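Local coordinates for protein COBE (Pseudomonas aeruginosa, PDB 2W6K) that probably takes part in cobalamin (vitamin B12) biosynthesis, as a small single-domain protein related to the C-terminal region of CbiG, at residues R28-R33 with A124-D129; G36-S41 with I133-L138; D46-I51 with R61-L66; R20-E25 with D129-A134; E83-S88 with A106-A111. All blocks are in the same frame, centred on the assembly; numbering follows the deposited sequence.

Contact 1: R28-R33 with A124-D129; sequences RALLER and AKRSDD. With SO4 (sulfate ion), chain B.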
# COMPACT_ATOMS: atom_id res chain seq x y z
N ARG A 28 1.68 -7.38 -10.50
CA ARG A 28 2.61 -6.41 -11.09
C ARG A 28 1.92 -5.57 -12.16
O ARG A 28 2.16 -4.36 -12.23
CB ARG A 28 3.84 -7.12 -11.68
CG ARG A 28 4.82 -6.11 -12.30
CD ARG A 28 6.03 -6.79 -12.91
NE ARG A 28 5.66 -7.65 -14.03
CZ ARG A 28 6.38 -8.68 -14.45
NH1 ARG A 28 5.96 -9.42 -15.47
NH2 ARG A 28 7.53 -8.99 -13.88
N ALA A 29 1.09 -6.20 -12.98
CA ALA A 29 0.38 -5.46 -14.07
C ALA A 29 -0.59 -4.42 -13.49
O ALA A 29 -0.67 -3.29 -13.96
CB ALA A 29 -0.35 -6.40 -15.00
N LEU A 30 -1.28 -4.80 -12.43
CA LEU A 30 -2.19 -3.86 -11.82
C LEU A 30 -1.44 -2.73 -11.11
O LEU A 30 -1.86 -1.57 -11.16
CB LEU A 30 -3.12 -4.57 -10.86
CG LEU A 30 -4.20 -3.69 -10.22
CD1 LEU A 30 -5.15 -3.04 -11.24
CD2 LEU A 30 -5.01 -4.52 -9.25
N LEU A 31 -0.33 -3.08 -10.46
CA LEU A 31 0.52 -2.11 -9.80
C LEU A 31 1.04 -1.09 -10.82
O LEU A 31 0.98 0.11 -10.58
CB LEU A 31 1.70 -2.80 -9.10
CG LEU A 31 2.72 -1.92 -8.35
CD1 LEU A 31 2.05 -1.08 -7.24
CD2 LEU A 31 3.79 -2.80 -7.75
N GLU A 32 1.53 -1.60 -11.95
CA GLU A 32 2.08 -0.73 -13.02
C GLU A 32 1.02 0.24 -13.53
O GLU A 32 1.29 1.44 -13.74
CB GLU A 32 2.58 -1.59 -14.16
CG GLU A 32 3.96 -2.08 -13.98
CD GLU A 32 4.51 -2.67 -15.27
OE1 GLU A 32 5.56 -2.19 -15.75
OE2 GLU A 32 3.86 -3.58 -15.82
N ARG A 33 -0.19 -0.27 -13.73
CA ARG A 33 -1.31 0.55 -14.18
C ARG A 33 -1.63 1.64 -13.16
O ARG A 33 -1.83 2.80 -13.52
CB ARG A 33 -2.55 -0.31 -14.43
CG ARG A 33 -3.07 -0.24 -15.86
CD ARG A 33 -2.24 -1.11 -16.79
NE ARG A 33 -0.99 -0.46 -17.18
CZ ARG A 33 0.12 -1.11 -17.49
NH1 ARG A 33 1.21 -0.44 -17.83
NH2 ARG A 33 0.15 -2.44 -17.45
N ALA A 124 -8.19 7.19 -4.69
CA ALA A 124 -8.88 5.95 -4.41
C ALA A 124 -8.14 4.74 -5.01
O ALA A 124 -7.50 4.84 -6.06
CB ALA A 124 -10.30 6.03 -4.98
N LYS A 125 -8.27 3.60 -4.36
CA LYS A 125 -7.61 2.37 -4.84
C LYS A 125 -8.10 2.03 -6.24
O LYS A 125 -9.25 2.35 -6.60
CB LYS A 125 -7.92 1.22 -3.91
CG LYS A 125 -9.34 0.73 -4.07
CD LYS A 125 -9.75 -0.16 -2.92
CE LYS A 125 -11.12 -0.70 -3.19
NZ LYS A 125 -11.76 -1.22 -1.96
N ARG A 126 -7.23 1.39 -7.01
CA ARG A 126 -7.61 0.82 -8.32
C ARG A 126 -7.89 -0.68 -8.12
O ARG A 126 -7.13 -1.40 -7.43
CB ARG A 126 -6.53 1.08 -9.35
CG ARG A 126 -6.83 0.52 -10.76
CD ARG A 126 -5.76 0.94 -11.77
NE ARG A 126 -6.10 0.51 -13.13
CZ ARG A 126 -6.91 1.16 -13.96
NH1 ARG A 126 -7.49 2.29 -13.61
NH2 ARG A 126 -7.14 0.65 -15.18
N SER A 127 -8.98 -1.16 -8.71
CA SER A 127 -9.46 -2.51 -8.44
C SER A 127 -9.75 -3.27 -9.73
O SER A 127 -10.19 -2.68 -10.73
CB SER A 127 -10.75 -2.42 -7.63
OG SER A 127 -10.53 -1.76 -6.40
N ASP A 128 -9.43 -4.57 -9.72
CA ASP A 128 -10.09 -5.51 -10.64
C ASP A 128 -10.79 -6.58 -9.82
O ASP A 128 -11.03 -6.40 -8.62
CB ASP A 128 -9.16 -6.03 -11.73
CG ASP A 128 -7.94 -6.77 -11.19
OD1 ASP A 128 -8.07 -7.42 -10.15
OD2 ASP A 128 -6.87 -6.71 -11.83
N ASP A 129 -11.16 -7.70 -10.43
CA ASP A 129 -11.93 -8.67 -9.68
C ASP A 129 -11.07 -9.58 -8.76
O ASP A 129 -11.58 -10.23 -7.82
CB ASP A 129 -12.84 -9.37 -10.69
CG ASP A 129 -13.50 -8.35 -11.64
OD1 ASP A 129 -14.49 -7.70 -11.25
OD2 ASP A 129 -12.99 -8.14 -12.77
S SO4 B . -9.19 -4.03 -0.49
O1 SO4 B . -9.86 -4.84 -1.56
O2 SO4 B . -9.45 -4.64 0.80
O3 SO4 B . -9.76 -2.70 -0.53
O4 SO4 B . -7.78 -4.00 -0.76
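Leu30 and Arg33 on helix 24-37 reach across to Arg126 and Asp128, where strand 119-127 runs into its turn. Lys125 faces away from the helix: its extended chain lets NZ hydrogen-bond to sulfate O3 at 2.9 Å and also to Ser88 O. Ser101 and the backbone N of Val102 and Ala103 complete the site of this sulfate, probably from the crystallisation liquor, at the start of helix 102-115. Arg126 turns the other way. Its CG is anti to the backbone N (chi1 -180°), which sets CG 4.0 Å from Leu30 CD1; the extended chain then carries NE past Arg33 CB at 3.9 Å. The two arginines run side by side with guanidinium planes 84° apart. Arginine suits this margin: its methylenes pack on leucine, and NH1 ends in a salt bridge with Glu37. Ser127 again points away, to Ser132. Asp128 returns to the helix side, with OD2 at 3.9 Å from Leu30 CD2. The same oxygen is hydrogen-bonded to His26 NE2, while OD1 takes the backbone N of both Arg130 and Ala131. The Arg130 bond makes an Asx turn. Helix 24-37 here lies on the turn end of the antiparallel hairpin 119-127/131-138 in an alpha/beta fold.

Contact 2: G36-S41 with I133-L138; sequences GEHGRS and IALARL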
# COMPACT_ATOMS: atom_id res chain seq x y z
N GLY A 36 1.00 4.28 -13.09
CA GLY A 36 0.92 5.08 -14.34
C GLY A 36 -0.13 6.17 -14.23
O GLY A 36 0.10 7.32 -14.65
N GLU A 37 -1.28 5.81 -13.67
CA GLU A 37 -2.37 6.79 -13.52
C GLU A 37 -1.91 8.00 -12.74
O GLU A 37 -2.35 9.13 -13.01
CB GLU A 37 -3.56 6.14 -12.84
CG GLU A 37 -4.26 5.15 -13.71
CD GLU A 37 -5.63 4.81 -13.18
OE1 GLU A 37 -5.72 4.19 -12.09
OE2 GLU A 37 -6.62 5.14 -13.86
N HIS A 38 -1.04 7.77 -11.76
CA HIS A 38 -0.48 8.84 -10.95
C HIS A 38 0.90 9.30 -11.35
O HIS A 38 1.57 9.99 -10.58
CB HIS A 38 -0.53 8.45 -9.47
CG HIS A 38 -1.93 8.34 -8.96
ND1 HIS A 38 -2.61 7.14 -8.90
CD2 HIS A 38 -2.81 9.29 -8.57
CE1 HIS A 38 -3.83 7.35 -8.43
NE2 HIS A 38 -3.98 8.65 -8.23
N GLY A 39 1.31 8.97 -12.57
CA GLY A 39 2.58 9.48 -13.11
C GLY A 39 3.77 9.09 -12.26
O GLY A 39 4.79 9.81 -12.20
N ARG A 40 3.65 7.95 -11.57
CA ARG A 40 4.75 7.35 -10.82
C ARG A 40 5.34 6.14 -11.55
O ARG A 40 4.64 5.39 -12.19
CB ARG A 40 4.30 6.91 -9.44
CG ARG A 40 4.54 7.90 -8.31
CD ARG A 40 3.93 9.20 -8.60
NE ARG A 40 4.08 10.19 -7.54
CZ ARG A 40 3.26 11.23 -7.40
NH1 ARG A 40 3.45 12.10 -6.41
NH2 ARG A 40 2.25 11.40 -8.25
N SER A 41 6.64 5.96 -11.43
CA SER A 41 7.29 4.80 -12.05
C SER A 41 7.44 3.73 -10.99
O SER A 41 7.60 4.04 -9.80
CB SER A 41 8.68 5.22 -12.55
OG SER A 41 9.51 4.13 -12.89
N ILE A 133 -5.20 -2.10 -5.51
CA ILE A 133 -3.93 -1.47 -5.15
C ILE A 133 -4.14 0.02 -4.83
O ILE A 133 -4.90 0.73 -5.52
CB ILE A 133 -2.85 -1.68 -6.25
CG1 ILE A 133 -2.59 -3.20 -6.42
CG2 ILE A 133 -1.56 -0.92 -5.89
CD1 ILE A 133 -1.41 -3.59 -7.27
N ALA A 134 -3.53 0.49 -3.75
CA ALA A 134 -3.59 1.92 -3.43
C ALA A 134 -2.19 2.46 -3.21
O ALA A 134 -1.29 1.72 -2.83
CB ALA A 134 -4.44 2.19 -2.20
N LEU A 135 -2.04 3.75 -3.39
CA LEU A 135 -0.71 4.39 -3.23
C LEU A 135 -0.77 5.46 -2.17
O LEU A 135 -1.71 6.24 -2.12
CB LEU A 135 -0.24 5.00 -4.57
CG LEU A 135 -0.20 4.07 -5.79
CD1 LEU A 135 0.15 4.91 -7.04
CD2 LEU A 135 0.82 2.97 -5.56
N ALA A 136 0.24 5.50 -1.31
CA ALA A 136 0.31 6.54 -0.30
C ALA A 136 1.68 7.19 -0.34
O ALA A 136 2.69 6.54 -0.61
CB ALA A 136 0.02 5.98 1.11
N ARG A 137 1.70 8.49 -0.06
CA ARG A 137 2.92 9.27 -0.06
C ARG A 137 3.05 10.11 1.21
O ARG A 137 2.07 10.64 1.72
CB ARG A 137 2.98 10.17 -1.29
CG ARG A 137 1.67 10.86 -1.62
CD ARG A 137 1.90 12.32 -1.99
NE ARG A 137 0.69 13.12 -1.83
CZ ARG A 137 0.02 13.67 -2.84
NH1 ARG A 137 0.44 13.52 -4.09
NH2 ARG A 137 -1.07 14.39 -2.60
N LEU A 138 4.28 10.22 1.70
CA LEU A 138 4.58 11.00 2.87
C LEU A 138 4.36 12.46 2.51
O LEU A 138 5.00 13.00 1.60
CB LEU A 138 6.02 10.73 3.30
CG LEU A 138 6.38 11.07 4.75
CD1 LEU A 138 5.56 10.23 5.76
CD2 LEU A 138 7.86 10.88 4.93
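His38 and Leu135 both place CG anti to their own carbonyl carbon (chi1 -66° and -54°), and their side chains slide past each other in opposite directions until His38 ND1 lies 4.0 Å from Leu135 CD1. Leucine suits a buried strand position beneath a helix end, whereas the histidine ring can pack obliquely on the methyl through its ND1 side and still use ND1 in a weak hydrogen bond to Thr34 O. Arg40, bent at chi2, folds back over the helix terminus. There NH2 donates to His38 O at 2.8 Å with an N-H...O angle of 162°; the oxygen lies in the guanidinium plane and the donor in the carbonyl plane, which helps to set how the group is turned. The positive charge is probably welcome beside carbonyls at a helix C-terminus. Arg137 crosses it at about a right angle, Arg40 NH1 meeting the Arg137 guanidinium at its edge, 4.1 Å from Arg137 NH1. These like charges probably disfavour each other slightly, softened by partial solvent exposure. Gly39 takes the positive phi of the C' residue: Gly39 N bonds to Gly36 O and Arg40 N to Leu35 O, the Schellman motif that ends helix 24-37 above the sheet.

Contact 3: D46-I51 with R61-L66; sequences DALASI and RQLATL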
# COMPACT_ATOMS: atom_id res chain seq x y z
N ASP A 46 8.96 2.52 -2.81
CA ASP A 46 9.82 2.13 -1.71
C ASP A 46 9.48 0.77 -1.09
O ASP A 46 10.38 0.04 -0.67
CB ASP A 46 9.82 3.20 -0.65
CG ASP A 46 10.44 4.48 -1.15
OD1 ASP A 46 11.69 4.52 -1.28
OD2 ASP A 46 9.70 5.43 -1.44
N ALA A 47 8.19 0.42 -1.01
CA ALA A 47 7.81 -0.83 -0.34
C ALA A 47 6.40 -1.21 -0.71
O ALA A 47 5.63 -0.36 -1.17
CB ALA A 47 7.89 -0.66 1.15
N LEU A 48 6.04 -2.46 -0.44
CA LEU A 48 4.67 -2.91 -0.61
C LEU A 48 4.11 -3.17 0.79
O LEU A 48 4.88 -3.47 1.72
CB LEU A 48 4.60 -4.21 -1.39
CG LEU A 48 5.30 -4.29 -2.75
CD1 LEU A 48 5.25 -5.70 -3.17
CD2 LEU A 48 4.56 -3.38 -3.75
N ALA A 49 2.80 -3.03 0.95
CA ALA A 49 2.18 -3.27 2.26
C ALA A 49 0.91 -4.08 2.09
O ALA A 49 0.20 -3.89 1.12
CB ALA A 49 1.84 -1.96 2.96
N SER A 50 0.64 -4.97 3.05
CA SER A 50 -0.64 -5.67 3.07
C SER A 50 -0.97 -6.05 4.49
O SER A 50 -0.35 -5.61 5.43
CB SER A 50 -0.63 -6.91 2.13
OG SER A 50 -1.95 -7.40 1.93
N ILE A 51 -2.04 -6.81 4.63
CA ILE A 51 -2.46 -7.23 5.97
C ILE A 51 -1.84 -8.57 6.35
O ILE A 51 -1.66 -9.46 5.52
CB ILE A 51 -4.01 -7.28 6.06
CG1 ILE A 51 -4.46 -7.39 7.53
CG2 ILE A 51 -4.57 -8.38 5.23
CD1 ILE A 51 -5.96 -7.04 7.70
N ARG A 61 5.04 -12.20 -1.95
CA ARG A 61 6.45 -12.40 -1.74
C ARG A 61 7.22 -12.44 -3.05
O ARG A 61 8.33 -11.88 -3.14
CB ARG A 61 6.69 -13.63 -0.88
CG ARG A 61 6.34 -13.36 0.60
CD ARG A 61 7.04 -14.36 1.51
NE ARG A 61 6.61 -15.74 1.26
CZ ARG A 61 5.50 -16.31 1.72
NH1 ARG A 61 4.64 -15.62 2.45
NH2 ARG A 61 5.24 -17.58 1.43
N GLN A 62 6.64 -13.07 -4.08
CA GLN A 62 7.33 -13.13 -5.38
C GLN A 62 7.42 -11.75 -5.98
O GLN A 62 8.47 -11.38 -6.58
CB GLN A 62 6.62 -14.07 -6.35
CG GLN A 62 6.76 -15.59 -5.98
CD GLN A 62 5.93 -16.47 -6.89
OE1 GLN A 62 5.67 -16.12 -8.05
NE2 GLN A 62 5.48 -17.61 -6.37
N LEU A 63 6.35 -10.96 -5.84
CA LEU A 63 6.37 -9.56 -6.33
C LEU A 63 7.45 -8.76 -5.64
O LEU A 63 8.19 -8.00 -6.28
CB LEU A 63 5.00 -8.88 -6.13
CG LEU A 63 4.92 -7.46 -6.71
CD1 LEU A 63 5.26 -7.44 -8.20
CD2 LEU A 63 3.52 -6.94 -6.48
N ALA A 64 7.59 -8.95 -4.33
CA ALA A 64 8.63 -8.22 -3.59
C ALA A 64 10.01 -8.61 -4.16
O ALA A 64 10.85 -7.76 -4.35
CB ALA A 64 8.56 -8.51 -2.11
N THR A 65 10.19 -9.88 -4.46
CA THR A 65 11.48 -10.34 -4.96
C THR A 65 11.77 -9.76 -6.33
O THR A 65 12.89 -9.28 -6.58
CB THR A 65 11.53 -11.87 -4.98
OG1 THR A 65 11.67 -12.32 -3.62
CG2 THR A 65 12.76 -12.38 -5.78
N LEU A 66 10.76 -9.75 -7.20
CA LEU A 66 10.88 -9.11 -8.53
C LEU A 66 11.32 -7.66 -8.41
O LEU A 66 12.20 -7.20 -9.14
CB LEU A 66 9.53 -9.14 -9.24
CG LEU A 66 9.15 -10.54 -9.73
CD1 LEU A 66 7.71 -10.55 -10.19
CD2 LEU A 66 10.11 -10.99 -10.86
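Leu48 meets Leu63 and Ala64 inside a beta-alpha-beta unit, in which strand 47-51 is followed by helix 58-67 and then by the parallel neighbouring strand 71-74. The contact pins the crossover helix to the sheet, and all three residues are buried. The two leucines adopt different conformations. On the strand, Leu48 holds CG anti to its carbonyl carbon (chi1 -54°), and an extended second torsion (171°) pushes CD1 far out from the main chain toward the helix. On the helix, Leu63 instead swings CG opposite its own backbone N (chi1 -176°), and here CD2 is the methyl that continues furthest from CA. The two outstretched methyls therefore meet, Leu48 CD1 to Leu63 CD2 at 3.9 Å, with the side chains crossing at about a right angle. The branched leucine ends fill the gap between strand and helix. Ala64 has only a methyl to place, and this small residue lets the helix backbone come close: its CA is 7.3 Å from Leu48 CA. Beyond the pair, Leu48 also packs on Val71 and on Ala14 and Ile16 of strand 12-18, while Leu63 continues to Leu27 of helix 24-37, joining the two helices of this face. Leu48 CD1 ends beside the helix backbone itself, 4.2 Å from Ala64 N, with Ala64 CB slightly farther at 4.5 Å.

Contact 4: R20-E25 with D129-A134; sequences RGCSAE and DRASIA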
# COMPACT_ATOMS: atom_id res chain seq x y z
N ARG A 20 -7.07 -15.12 -2.95
CA ARG A 20 -6.20 -16.27 -2.84
C ARG A 20 -5.70 -16.71 -4.21
O ARG A 20 -6.47 -16.79 -5.19
CB ARG A 20 -6.95 -17.40 -2.13
CG ARG A 20 -6.10 -18.48 -1.53
CD ARG A 20 -6.90 -19.18 -0.42
NE ARG A 20 -6.10 -19.40 0.79
CZ ARG A 20 -6.48 -19.10 2.04
NH1 ARG A 20 -7.66 -18.55 2.29
NH2 ARG A 20 -5.65 -19.35 3.04
N GLY A 21 -4.40 -16.96 -4.30
CA GLY A 21 -3.79 -17.45 -5.53
C GLY A 21 -3.42 -16.41 -6.59
O GLY A 21 -2.92 -16.78 -7.65
N CYS A 22 -3.66 -15.13 -6.29
CA CYS A 22 -3.33 -14.06 -7.26
C CYS A 22 -1.83 -14.10 -7.56
O CYS A 22 -1.02 -14.15 -6.62
CB CYS A 22 -3.73 -12.69 -6.73
SG CYS A 22 -3.76 -11.40 -7.99
N SER A 23 -1.47 -14.10 -8.85
CA SER A 23 -0.07 -14.25 -9.27
C SER A 23 0.72 -12.95 -9.13
O SER A 23 0.15 -11.85 -9.16
CB SER A 23 0.05 -14.72 -10.73
OG SER A 23 -0.35 -13.70 -11.64
N ALA A 24 2.04 -13.10 -8.99
CA ALA A 24 2.93 -11.93 -9.01
C ALA A 24 2.77 -11.15 -10.32
O ALA A 24 2.77 -9.92 -10.32
CB ALA A 24 4.40 -12.35 -8.84
N GLU A 25 2.58 -11.88 -11.43
CA GLU A 25 2.42 -11.24 -12.74
C GLU A 25 1.14 -10.36 -12.77
O GLU A 25 1.18 -9.22 -13.24
CB GLU A 25 2.43 -12.31 -13.85
CG GLU A 25 3.73 -13.15 -13.87
CD GLU A 25 3.62 -14.54 -13.19
OE1 GLU A 25 3.86 -15.56 -13.90
OE2 GLU A 25 3.33 -14.65 -11.96
N ASP A 129 -11.16 -7.70 -10.43
CA ASP A 129 -11.93 -8.67 -9.68
C ASP A 129 -11.07 -9.58 -8.76
O ASP A 129 -11.58 -10.23 -7.82
CB ASP A 129 -12.84 -9.37 -10.69
CG ASP A 129 -13.50 -8.35 -11.64
OD1 ASP A 129 -14.49 -7.70 -11.25
OD2 ASP A 129 -12.99 -8.14 -12.77
N ARG A 130 -9.75 -9.51 -8.94
CA ARG A 130 -8.88 -10.31 -8.10
C ARG A 130 -8.03 -9.50 -7.12
O ARG A 130 -7.64 -10.02 -6.09
CB ARG A 130 -8.07 -11.32 -8.92
CG ARG A 130 -8.96 -12.36 -9.67
CD ARG A 130 -9.41 -13.51 -8.77
NE ARG A 130 -10.54 -14.27 -9.31
CZ ARG A 130 -11.69 -14.49 -8.67
NH1 ARG A 130 -11.89 -14.02 -7.45
NH2 ARG A 130 -12.65 -15.20 -9.25
N ALA A 131 -7.81 -8.21 -7.40
CA ALA A 131 -6.93 -7.42 -6.51
C ALA A 131 -7.26 -5.93 -6.47
O ALA A 131 -7.89 -5.40 -7.38
CB ALA A 131 -5.49 -7.61 -6.96
N SER A 132 -6.79 -5.24 -5.43
CA SER A 132 -6.92 -3.79 -5.36
C SER A 132 -5.56 -3.25 -4.95
O SER A 132 -4.88 -3.87 -4.14
CB SER A 132 -7.93 -3.36 -4.29
OG SER A 132 -9.26 -3.40 -4.81
N ILE A 133 -5.20 -2.10 -5.51
CA ILE A 133 -3.93 -1.47 -5.15
C ILE A 133 -4.14 0.02 -4.83
O ILE A 133 -4.90 0.73 -5.52
CB ILE A 133 -2.85 -1.68 -6.25
CG1 ILE A 133 -2.59 -3.20 -6.42
CG2 ILE A 133 -1.56 -0.92 -5.89
CD1 ILE A 133 -1.41 -3.59 -7.27
N ALA A 134 -3.53 0.49 -3.75
CA ALA A 134 -3.59 1.92 -3.43
C ALA A 134 -2.19 2.46 -3.21
O ALA A 134 -1.29 1.72 -2.83
CB ALA A 134 -4.44 2.19 -2.20
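Cys22 lies against Arg130 and Ala131, joining the loop between strand 12-18 and helix 24-37 to the beta hairpin formed by strands 119-127 and 131-138. It is the loop of a beta-alpha connection, and it passes beside the hairpin turn before Ser23, as N-cap, starts the helix by bonding through OG to His26 N. Cys22 buries more surface than any other residue here, about half of the total. Its sulfur is anti to the backbone N (chi1 -165°), which turns the thiol toward the hairpin, where it faces two neighbouring residues at once. A small, polarisable, weakly polar side chain fits here, where one side is protein interior and the other approaches solvent. Arg130 offers only the base of its side chain, CB 4.4 Å from Cys22 SG in the conformer described; a second is deposited, so the course of the chain is uncertain. Its backbone is hydrogen-bonded to that of Arg19, which ties the loop to the hairpin. Ala131 begins the strand with a buried methyl, small enough to sit under both Cys22 and the helix residues Leu27 and Leu30. At the backbone angles of Gly21 a CB would press on Arg20 O, which explains the glycine. Gly21 N and Arg20 O are both hydrogen-bonded to glycerol, probably from the crystallisation liquor. The apolar part is Cys22 SG against Ala131 CB at 4.3 Å.

Contact 5: E83-S88 with A106-A111; sequences EPRLLS and AALALA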
# COMPACT_ATOMS: atom_id res chain seq x y z
N GLU A 83 -9.27 3.55 9.46
CA GLU A 83 -10.67 3.51 9.05
C GLU A 83 -11.27 4.87 8.67
O GLU A 83 -11.93 4.98 7.63
CB GLU A 83 -11.52 2.89 10.17
CG GLU A 83 -11.63 1.39 10.13
CD GLU A 83 -12.13 0.88 8.78
OE1 GLU A 83 -11.46 0.00 8.23
OE2 GLU A 83 -13.17 1.37 8.29
N PRO A 84 -11.12 5.89 9.55
CA PRO A 84 -11.73 7.19 9.29
C PRO A 84 -11.18 7.91 8.06
O PRO A 84 -11.77 8.90 7.61
CB PRO A 84 -11.35 8.02 10.54
CG PRO A 84 -11.03 7.03 11.58
CD PRO A 84 -10.44 5.86 10.87
N ARG A 85 -10.06 7.41 7.53
CA ARG A 85 -9.37 8.08 6.44
C ARG A 85 -9.51 7.35 5.11
O ARG A 85 -9.08 7.86 4.10
CB ARG A 85 -7.90 8.27 6.78
CG ARG A 85 -7.66 9.19 7.96
CD ARG A 85 -6.26 9.02 8.49
NE ARG A 85 -5.26 9.59 7.59
CZ ARG A 85 -3.95 9.57 7.79
NH1 ARG A 85 -3.14 10.12 6.90
NH2 ARG A 85 -3.45 9.00 8.87
N LEU A 86 -10.14 6.18 5.12
CA LEU A 86 -10.26 5.39 3.90
C LEU A 86 -11.19 6.01 2.87
O LEU A 86 -12.15 6.73 3.21
CB LEU A 86 -10.71 3.95 4.22
CG LEU A 86 -9.77 3.27 5.23
CD1 LEU A 86 -10.24 1.83 5.44
CD2 LEU A 86 -8.29 3.30 4.83
N LEU A 87 -10.94 5.70 1.61
CA LEU A 87 -11.72 6.28 0.52
C LEU A 87 -12.68 5.28 -0.14
O LEU A 87 -13.70 5.69 -0.72
CB LEU A 87 -10.79 6.90 -0.55
CG LEU A 87 -9.77 7.97 -0.15
CD1 LEU A 87 -8.95 8.51 -1.36
CD2 LEU A 87 -10.44 9.16 0.65
N SER A 88 -12.36 3.99 -0.08
CA SER A 88 -13.07 2.99 -0.90
C SER A 88 -13.38 1.72 -0.11
O SER A 88 -12.71 0.70 -0.29
CB SER A 88 -12.24 2.62 -2.14
OG SER A 88 -11.63 3.75 -2.73
N ALA A 106 -3.35 -0.31 4.42
CA ALA A 106 -1.96 -0.80 4.53
C ALA A 106 -0.98 0.22 3.96
O ALA A 106 0.12 0.45 4.51
CB ALA A 106 -1.78 -2.17 3.89
N ALA A 107 -1.39 0.88 2.88
CA ALA A 107 -0.56 1.92 2.27
C ALA A 107 -0.31 3.07 3.26
O ALA A 107 0.85 3.45 3.49
CB ALA A 107 -1.19 2.42 0.95
N LEU A 108 -1.38 3.60 3.86
CA LEU A 108 -1.26 4.68 4.81
C LEU A 108 -0.42 4.25 6.01
O LEU A 108 0.50 4.98 6.42
CB LEU A 108 -2.65 5.12 5.26
CG LEU A 108 -3.44 5.94 4.24
CD1 LEU A 108 -4.87 6.06 4.74
CD2 LEU A 108 -2.77 7.32 4.07
N ALA A 109 -0.75 3.09 6.58
CA ALA A 109 -0.09 2.57 7.80
C ALA A 109 1.40 2.43 7.64
O ALA A 109 2.17 2.93 8.48
CB ALA A 109 -0.73 1.26 8.26
N LEU A 110 1.84 1.79 6.56
CA LEU A 110 3.25 1.59 6.34
C LEU A 110 3.95 2.92 6.05
O LEU A 110 5.06 3.15 6.54
CB LEU A 110 3.51 0.58 5.21
CG LEU A 110 4.98 0.22 5.01
CD1 LEU A 110 5.55 -0.43 6.31
CD2 LEU A 110 5.18 -0.71 3.84
N ALA A 111 3.33 3.80 5.26
CA ALA A 111 3.98 5.07 4.93
C ALA A 111 4.27 5.86 6.20
O ALA A 111 5.37 6.42 6.36
CB ALA A 111 3.12 5.90 3.98
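This is a loop-on-helix packing contact without hydrogen bonds between the two segments, in which the connection between helices 76-80 and 91-97 leans on helix 102-115 through Leu108. Arg85 and Leu86 approach that leucine, each meeting a different methyl. Leu108 keeps CG anti to its carbonyl carbon (chi1 -75°) and its chi2 extended (169°), presenting CD2 to Arg85 NH1 at 4.0 Å and CD1 to Leu86 CD2 at 4.4 Å. Leucine suits the place because its fork can serve two neighbours while the rest stays buried. Arg85 crosses it obliquely. A bend at chi3 (73°) turns the end of an otherwise extended chain along the helix, where NH2 forms a salt bridge with Glu112, one turn after Leu108. The guanidinium itself lies obliquely against the leucine methyl while it pairs with the carboxylate; two conformations are deposited for Arg85, so its reach is less certain. The loop is shaped by a short 3-10 turn at residues 83-85, closed by a weak bond from Leu86 N to Glu83 O at 3.3 Å, and Pro84 suits such a turn because its ring fixes phi. Further anchors come from Glu83 to Ser100 N and from Glu104, which binds Leu87 N and Ser88 OG. Leu108 also touches Tyr82 and Leu121, setting the contact between the loop, helix 102-115 and edge strand 119-127, while the helix's alanines and Leu110 pack on strands 47-51 and 71-74.

Overall arrangement
All five contacts belong to one alpha/beta domain built round a mixed sheet ordered 71-74, 47-51, 12-18, 131-138, 119-127. Contacts 1, 2 and 4 bring helix 24-37 and its two ends against the C-terminal hairpin; contact 1 lies between the others, its centre about 8 Å from contact 4's and 10 Å from contact 2's. Contact 3 secures helix 58-67 on the same face. Contact 5 concerns helix 102-115 on the opposite face, its centre about 17 Å from that of contact 3. Contacts 3 and 5 close in turn along the chain, while the other three span both, so the late hairpin packs on the early helix, consistent with three layers, helices on both sheet faces.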